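Local structure of Fe(2+) transporter FeoB (Methanocaldococcus jannaschii, 2WJI) at residues A[17-20]-A[21-25]; A[87-91]-A[92-96]. The protein probably transports ferrous iron across the cell membrane, driven by GTP, this chain being its nucleotide-binding G domain. All blocks are in the same frame, centred on the assembly; numbering follows the deposited sequence.

Contact 1: A[17-20]-A[21-25]. With MG (magnesium ion), chain D; GNP (phosphoaminophosphonic acid-guanylate ester), chain C.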
ATOM      1  N   SER A  17      -5.870  -2.514  -6.336  1.00 28.56           N
ATOM      2  CA  SER A  17      -6.030  -2.128  -7.738  1.00 30.29           C
ATOM      3  C   SER A  17      -6.555  -0.702  -7.880  1.00 31.66           C
ATOM      4  O   SER A  17      -6.098   0.043  -8.745  1.00 30.69           O
ATOM      5  CB  SER A  17      -6.968  -3.090  -8.464  1.00 35.31           C
ATOM      6  OG  SER A  17      -6.331  -4.326  -8.714  1.00 35.62           O
ATOM      7  N   THR A  18      -7.518  -0.339  -7.033  1.00 26.96           N
ATOM      8  CA  THR A  18      -8.096   1.006  -7.029  1.00 26.03           C
ATOM      9  C   THR A  18      -6.999   2.054  -6.826  1.00 33.17           C
ATOM     10  O   THR A  18      -6.944   3.071  -7.526  1.00 29.77           O
ATOM     11  CB  THR A  18      -9.165   1.152  -5.923  1.00 27.23           C
ATOM     12  OG1 THR A  18     -10.219   0.207  -6.144  1.00 31.49           O
ATOM     13  CG2 THR A  18      -9.760   2.563  -5.913  1.00 23.31           C
ATOM     14  N   ILE A  19      -6.114   1.792  -5.872  1.00 31.86           N
ATOM     15  CA  ILE A  19      -5.000   2.691  -5.609  1.00 30.30           C
ATOM     16  C   ILE A  19      -3.961   2.649  -6.731  1.00 30.49           C
ATOM     17  O   ILE A  19      -3.449   3.689  -7.134  1.00 32.36           O
ATOM     18  CB  ILE A  19      -4.375   2.413  -4.229  1.00 28.07           C
ATOM     19  CG1 ILE A  19      -5.321   2.930  -3.141  1.00 27.75           C
ATOM     20  CG2 ILE A  19      -2.989   3.051  -4.119  1.00 25.57           C
ATOM     21  CD1 ILE A  19      -5.080   2.349  -1.762  1.00 28.25           C
ATOM     22  N   PHE A  20      -3.672   1.459  -7.252  1.00 29.90           N
ATOM     23  CA  PHE A  20      -2.754   1.328  -8.380  1.00 29.66           C
ATOM     24  C   PHE A  20      -3.219   2.162  -9.583  1.00 35.68           C
ATOM     25  O   PHE A  20      -2.440   2.951 -10.122  1.00 34.73           O
ATOM     26  CB  PHE A  20      -2.570  -0.143  -8.771  1.00 29.79           C
ATOM     27  CG  PHE A  20      -1.595  -0.361  -9.891  1.00 30.68           C
ATOM     28  CD1 PHE A  20      -0.233  -0.474  -9.635  1.00 25.50           C
ATOM     29  CD2 PHE A  20      -2.035  -0.472 -11.200  1.00 31.47           C
ATOM     30  CE1 PHE A  20       0.665  -0.686 -10.667  1.00 30.49           C
ATOM     31  CE2 PHE A  20      -1.139  -0.675 -12.236  1.00 35.48           C
ATOM     32  CZ  PHE A  20       0.214  -0.787 -11.967  1.00 35.25           C
ATOM     33  N   ASN A  21      -4.478   2.002  -9.997  1.00 30.57           N
ATOM     34  CA  ASN A  21      -5.027   2.837 -11.075  1.00 35.97           C
ATOM     35  C   ASN A  21      -4.944   4.325 -10.762  1.00 31.73           C
ATOM     36  O   ASN A  21      -4.550   5.125 -11.606  1.00 37.11           O
ATOM     37  CB  ASN A  21      -6.494   2.494 -11.369  1.00 39.59           C
ATOM     38  CG  ASN A  21      -7.234   3.646 -12.072  1.00 47.40           C
ATOM     39  OD1 ASN A  21      -8.000   4.384 -11.445  1.00 52.34           O
ATOM     40  ND2 ASN A  21      -6.990   3.809 -13.369  1.00 44.08           N
ATOM     41  N   ALA A  22      -5.329   4.695  -9.547  1.00 25.97           N
ATOM     42  CA  ALA A  22      -5.313   6.089  -9.130  1.00 33.53           C
ATOM     43  C   ALA A  22      -3.921   6.720  -9.201  1.00 32.51           C
ATOM     44  O   ALA A  22      -3.778   7.879  -9.597  1.00 30.38           O
ATOM     45  CB  ALA A  22      -5.896   6.231  -7.725  1.00 32.39           C
ATOM     46  N   LEU A  23      -2.904   5.962  -8.812  1.00 26.49           N
ATOM     47  CA  LEU A  23      -1.529   6.473  -8.801  1.00 30.17           C
ATOM     48  C   LEU A  23      -0.934   6.554 -10.198  1.00 29.78           C
ATOM     49  O   LEU A  23      -0.272   7.527 -10.541  1.00 32.40           O
ATOM     50  CB  LEU A  23      -0.626   5.579  -7.941  1.00 30.92           C
ATOM     51  CG  LEU A  23      -0.743   5.652  -6.417  1.00 30.00           C
ATOM     52  CD1 LEU A  23      -0.046   4.455  -5.784  1.00 28.55           C
ATOM     53  CD2 LEU A  23      -0.187   6.967  -5.886  1.00 25.51           C
ATOM     54  N   THR A  24      -1.164   5.511 -10.989  1.00 32.27           N
ATOM     55  CA  THR A  24      -0.436   5.301 -12.233  1.00 38.14           C
ATOM     56  C   THR A  24      -1.255   5.607 -13.482  1.00 44.74           C
ATOM     57  O   THR A  24      -0.694   5.781 -14.569  1.00 45.45           O
ATOM     58  CB  THR A  24       0.038   3.847 -12.329  1.00 37.13           C
ATOM     59  OG1 THR A  24      -1.102   2.992 -12.466  1.00 42.16           O
ATOM     60  CG2 THR A  24       0.795   3.460 -11.075  1.00 38.20           C
ATOM     61  N   GLY A  25      -2.577   5.661 -13.327  1.00 43.92           N
ATOM     62  CA  GLY A  25      -3.474   5.905 -14.443  1.00 46.64           C
ATOM     63  C   GLY A  25      -3.700   4.675 -15.305  1.00 50.23           C
ATOM     64  O   GLY A  25      -4.300   4.761 -16.380  1.00 50.89           O
TER
HETATM   65 MG    MG D1167      -6.644  -6.170  -7.229  1.00 35.34          MG
HETATM   66  PG  GNP C1166      -7.666  -8.131  -4.728  1.00 32.59           P
HETATM   67  O1G GNP C1166      -6.664  -7.847  -5.801  1.00 29.73           O
HETATM   68  O2G GNP C1166      -7.047  -8.661  -3.447  1.00 29.98           O
HETATM   69  O3G GNP C1166      -8.596  -9.103  -5.413  1.00 37.89           O
HETATM   70  N3B GNP C1166      -8.508  -6.812  -4.374  1.00 31.56           N
HETATM   71  PB  GNP C1166      -7.979  -5.302  -4.296  1.00 31.59           P
HETATM   72  O1B GNP C1166      -7.150  -5.133  -3.087  1.00 27.88           O
HETATM   73  O2B GNP C1166      -7.324  -4.979  -5.564  1.00 26.02           O
HETATM   74  O3A GNP C1166      -9.194  -4.371  -4.144  1.00 30.98           O
HETATM   75  PA  GNP C1166      -9.854  -3.496  -5.237  1.00 32.39           P
HETATM   76  O1A GNP C1166      -9.074  -2.241  -5.390  1.00 36.74           O
HETATM   77  O2A GNP C1166     -10.121  -4.262  -6.476  1.00 26.57           O
HETATM   78  O5' GNP C1166     -11.237  -3.086  -4.628  1.00 43.44           O
HETATM   79  C5' GNP C1166     -11.918  -3.982  -3.759  1.00 41.36           C
HETATM   80  C4' GNP C1166     -13.281  -3.417  -3.406  1.00 38.57           C
HETATM   81  O4' GNP C1166     -13.158  -2.366  -2.412  1.00 31.70           O
HETATM   82  C3' GNP C1166     -14.041  -2.808  -4.580  1.00 39.43           C
HETATM   83  O3' GNP C1166     -15.435  -3.023  -4.399  1.00 44.20           O
HETATM   84  C2' GNP C1166     -13.725  -1.333  -4.438  1.00 36.88           C
HETATM   85  O2' GNP C1166     -14.739  -0.521  -4.987  1.00 42.39           O
HETATM   86  C1' GNP C1166     -13.735  -1.190  -2.924  1.00 30.41           C
HETATM   87  N9  GNP C1166     -12.978  -0.025  -2.498  1.00 29.52           N
HETATM   88  C8  GNP C1166     -11.711   0.327  -2.903  1.00 32.81           C
HETATM   89  N7  GNP C1166     -11.298   1.440  -2.360  1.00 31.57           N
HETATM   90  C5  GNP C1166     -12.362   1.857  -1.560  1.00 28.46           C
HETATM   91  C6  GNP C1166     -12.501   2.997  -0.731  1.00 30.48           C
HETATM   92  O6  GNP C1166     -11.680   3.908  -0.533  1.00 32.23           O
HETATM   93  N1  GNP C1166     -13.744   3.040  -0.094  1.00 22.50           N
HETATM   94  C2  GNP C1166     -14.734   2.094  -0.242  1.00 30.08           C
HETATM   95  N2  GNP C1166     -15.869   2.303   0.452  1.00 26.42           N
HETATM   96  N3  GNP C1166     -14.612   1.018  -1.013  1.00 32.81           N
HETATM   97  C4  GNP C1166     -13.408   0.965  -1.641  1.00 30.18           C
HETATM   98  O   HOH W   1      -8.918   4.220  -8.934  1.00 29.35           O
HETATM   99  O   HOH W   2      -8.982  -6.082  -8.067  1.00 37.87           O
HETATM  100  O   HOH W   3      -6.349  -7.409  -9.075  1.00 31.86           O
HETATM  101  O   HOH W   4      -4.384  -5.742  -6.844  1.00 32.04           O

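Contact 2: A[87-91]-A[92-96]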
ATOM      1  N   ASN A  87       2.021  -0.596   2.459  1.00 24.28           N
ATOM      2  CA  ASN A  87       1.106  -1.587   3.008  1.00 28.19           C
ATOM      3  C   ASN A  87      -0.291  -0.978   3.067  1.00 24.29           C
ATOM      4  O   ASN A  87      -0.567  -0.074   3.876  1.00 21.38           O
ATOM      5  CB  ASN A  87       1.595  -2.054   4.384  1.00 27.05           C
ATOM      6  CG  ASN A  87       0.689  -3.101   5.022  1.00 32.78           C
ATOM      7  OD1 ASN A  87      -0.056  -3.827   4.347  1.00 32.82           O
ATOM      8  ND2 ASN A  87       0.760  -3.186   6.346  1.00 28.78           N
ATOM      9  N   ILE A  88      -1.157  -1.450   2.177  1.00 22.94           N
ATOM     10  CA  ILE A  88      -2.521  -0.931   2.104  1.00 24.93           C
ATOM     11  C   ILE A  88      -3.397  -1.718   3.057  1.00 21.99           C
ATOM     12  O   ILE A  88      -3.434  -2.951   3.007  1.00 21.54           O
ATOM     13  CB  ILE A  88      -3.081  -1.009   0.677  1.00 23.21           C
ATOM     14  CG1 ILE A  88      -2.232  -0.129  -0.250  1.00 28.02           C
ATOM     15  CG2 ILE A  88      -4.553  -0.581   0.661  1.00 27.09           C
ATOM     16  CD1 ILE A  88      -2.339  -0.478  -1.715  1.00 31.66           C
ATOM     17  N   VAL A  89      -4.081  -1.000   3.939  1.00 22.57           N
ATOM     18  CA  VAL A  89      -4.913  -1.616   4.958  1.00 26.94           C
ATOM     19  C   VAL A  89      -6.334  -1.048   4.932  1.00 30.64           C
ATOM     20  O   VAL A  89      -6.543   0.122   4.598  1.00 33.19           O
ATOM     21  CB  VAL A  89      -4.290  -1.433   6.362  1.00 30.93           C
ATOM     22  CG1 VAL A  89      -2.827  -1.874   6.354  1.00 37.55           C
ATOM     23  CG2 VAL A  89      -4.402  -0.001   6.811  1.00 30.17           C
ATOM     24  N   ASP A  90      -7.306  -1.892   5.271  1.00 27.85           N
ATOM     25  CA  ASP A  90      -8.709  -1.491   5.298  1.00 24.73           C
ATOM     26  C   ASP A  90      -9.011  -0.881   6.656  1.00 25.47           C
ATOM     27  O   ASP A  90      -8.871  -1.546   7.682  1.00 28.84           O
ATOM     28  CB  ASP A  90      -9.601  -2.711   5.031  1.00 28.32           C
ATOM     29  CG  ASP A  90     -11.096  -2.369   4.976  1.00 36.29           C
ATOM     30  OD1 ASP A  90     -11.494  -1.234   5.326  1.00 33.61           O
ATOM     31  OD2 ASP A  90     -11.882  -3.262   4.581  1.00 35.06           O
ATOM     32  N   ALA A  91      -9.412   0.390   6.664  1.00 26.96           N
ATOM     33  CA  ALA A  91      -9.718   1.094   7.909  1.00 26.04           C
ATOM     34  C   ALA A  91     -10.822   0.410   8.708  1.00 27.86           C
ATOM     35  O   ALA A  91     -10.905   0.591   9.921  1.00 33.06           O
ATOM     36  CB  ALA A  91     -10.099   2.535   7.634  1.00 22.20           C
ATOM     37  N   THR A  92     -11.671  -0.362   8.034  1.00 27.63           N
ATOM     38  CA  THR A  92     -12.786  -1.026   8.724  1.00 28.53           C
ATOM     39  C   THR A  92     -12.478  -2.454   9.183  1.00 32.32           C
ATOM     40  O   THR A  92     -13.355  -3.148   9.701  1.00 34.11           O
ATOM     41  CB  THR A  92     -14.084  -1.040   7.880  1.00 28.02           C
ATOM     42  OG1 THR A  92     -13.906  -1.884   6.734  1.00 25.77           O
ATOM     43  CG2 THR A  92     -14.454   0.374   7.446  1.00 33.97           C
ATOM     44  N   ALA A  93     -11.240  -2.901   8.981  1.00 32.10           N
ATOM     45  CA  ALA A  93     -10.834  -4.223   9.456  1.00 31.54           C
ATOM     46  C   ALA A  93      -9.376  -4.196   9.887  1.00 32.88           C
ATOM     47  O   ALA A  93      -8.551  -4.963   9.387  1.00 32.86           O
ATOM     48  CB  ALA A  93     -11.059  -5.281   8.379  1.00 30.31           C
ATOM     49  N   LEU A  94      -9.065  -3.321  10.833  1.00 34.54           N
ATOM     50  CA  LEU A  94      -7.673  -3.040  11.169  1.00 34.57           C
ATOM     51  C   LEU A  94      -6.955  -4.251  11.760  1.00 35.41           C
ATOM     52  O   LEU A  94      -5.869  -4.603  11.305  1.00 34.54           O
ATOM     53  CB  LEU A  94      -7.583  -1.851  12.122  1.00 40.92           C
ATOM     54  CG  LEU A  94      -6.605  -0.771  11.676  1.00 49.21           C
ATOM     55  CD1 LEU A  94      -6.891  -0.416  10.225  1.00 51.20           C
ATOM     56  CD2 LEU A  94      -6.711   0.452  12.571  1.00 50.26           C
ATOM     57  N   GLU A  95      -7.564  -4.887  12.761  1.00 32.42           N
ATOM     58  CA  GLU A  95      -6.933  -6.016  13.450  1.00 34.86           C
ATOM     59  C   GLU A  95      -6.529  -7.114  12.477  1.00 33.12           C
ATOM     60  O   GLU A  95      -5.411  -7.626  12.537  1.00 40.43           O
ATOM     61  CB  GLU A  95      -7.845  -6.589  14.544  1.00 42.38           C
ATOM     62  CG  GLU A  95      -7.178  -7.681  15.380  1.00 50.69           C
ATOM     63  CD  GLU A  95      -8.051  -8.192  16.526  1.00 59.76           C
ATOM     64  OE1 GLU A  95      -9.298  -8.203  16.390  1.00 59.87           O
ATOM     65  OE2 GLU A  95      -7.480  -8.592  17.565  1.00 60.89           O
ATOM     66  N   ARG A  96      -7.437  -7.467  11.572  1.00 29.29           N
ATOM     67  CA  ARG A  96      -7.145  -8.467  10.548  1.00 31.39           C
ATOM     68  C   ARG A  96      -5.940  -8.114   9.672  1.00 34.76           C
ATOM     69  O   ARG A  96      -5.126  -8.976   9.347  1.00 30.84           O
ATOM     70  CB  ARG A  96      -8.357  -8.679   9.650  1.00 30.90           C
ATOM     71  CG  ARG A  96      -8.074  -9.611   8.486  1.00 36.20           C
ATOM     72  CD  ARG A  96      -9.306  -9.836   7.644  1.00 41.75           C
ATOM     73  NE  ARG A  96      -9.543  -8.751   6.700  1.00 46.78           N
ATOM     74  CZ  ARG A  96     -10.759  -8.362   6.326  1.00 47.38           C
ATOM     75  NH1 ARG A  96     -11.822  -8.963   6.836  1.00 46.99           N
ATOM     76  NH2 ARG A  96     -10.914  -7.371   5.459  1.00 46.73           N
TER
HETATM   77  O   HOH W   5     -10.908  -1.302  11.975  1.00 33.06           O

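Contact 1: A[17-20]-A[21-25]
The helix that follows the P-loop of this G domain runs from the bound GTP analogue to Thr24. Phe20 and Thr24 meet one turn apart. Thr24 OG1 donates to Phe20 O at 2.7 Å, from above the carbonyl plane. Thr24 N donates to Phe20 O at 3.0 Å, so two groups of one residue grip that carbonyl oxygen. The threonine hydroxyl sits between its backbone N and carbonyl carbon (chi1 67°), turned back onto the helix. The same OG1 lies over one face of the Phe20 ring, toward the rim, and accepts a bond from Glu26 N. Gly25 leaves the helix with positive phi. Ile19 and Leu23 lie alongside each other, with Ile19 CG2 3.7 Å from Leu23 CD1. Helix 152-162 covers them, Leu155 at Ile19 and Lys156 at Leu23. Water 1 donates to both Thr18 O and Asn21 OD1, while Asn21 ND2 bonds to Glu26 O. Asn21, Ala22, Thr24 and Gly25 also belong to further magnesium sites. At the nucleotide end, Ser17 OG binds the magnesium ion at 2.4 Å; GNP O1G, GNP O2B and waters 2, 3 and 4 complete six ligands. Ser17 N donates to GNP O2B at 3.0 Å. Thr18 gives GNP O1A two bonds, from its N and from OG1 at 2.8 Å. Phosphate charge thus meets backbone amides at the helix start, where the helix dipole probably adds to their pull.

Contact 2: A[87-91]-A[92-96]
Asp90 OD1 is gripped twice by Thr92, once by the backbone N and once by the hydroxyl. Both bonds are 2.9 Å, from Thr92 N and Thr92 OG1 to Asp90 OD1. They arrive from the same face of the carboxylate, above its plane. The first makes an Asx turn laid on the type I turn Asp90 to Ala93, which leads from strand 84-90 into helix 94-106 of a beta-alpha-beta unit. The type I turn is closed by Ala93 N, which donates to Asp90 O at 3.0 Å. Asp90 CG stands anti to its own N (chi1 -177°), which sets the carboxylate beside its own carbonyl carbon, where OD1 meets Thr92. An alanine in place of Asp90 is likely to leave Thr92 N and OG1 without their shared acceptor and the hydroxyl freer to turn. The Asp90 side chain also touches Val14 and Lys117, both of the nucleotide pocket, and Asn97 OD1 accepts a bond from Asp90 N. Leu94 CD1 comes within 3.4 Å of Asp90 O and 4.2 Å of Val89 CG2. Val89 and Leu94 both rest on Leu115 of strand 111-116, so strand end and helix start share one apolar patch. Arg96 NH2 stays 4.3 Å from Asp90 OD2, too far for a salt bridge, though the opposite charges probably attract weakly. Ala93 CB lies over one face of the Arg96 guanidinium, toward its rim. Ala93 is the N-cap of helix 94-106; just after it, water 5 accepts from Leu94 N at 3.0 Å and donates to Ala91 O.

From the N terminus, strand 3-9 leads through the P-loop into helix 16-24, where contact 1 lies along the helix to its end and closes no loop. The chain then builds strands 42-47 and 50-56 and helix 68-80 before it reaches strand 84-90. Contact 2 closes the tight turn from that strand into helix 94-106. The two are local and come in series, so neither nests in nor crosses the other. Their centres are about 18 Å apart, yet they touch: Ile19 CD1 packs on Ile88 CG2 at 3.8 Å. This joins the P-loop helix to a central strand of the sheet, next to strand 3-9.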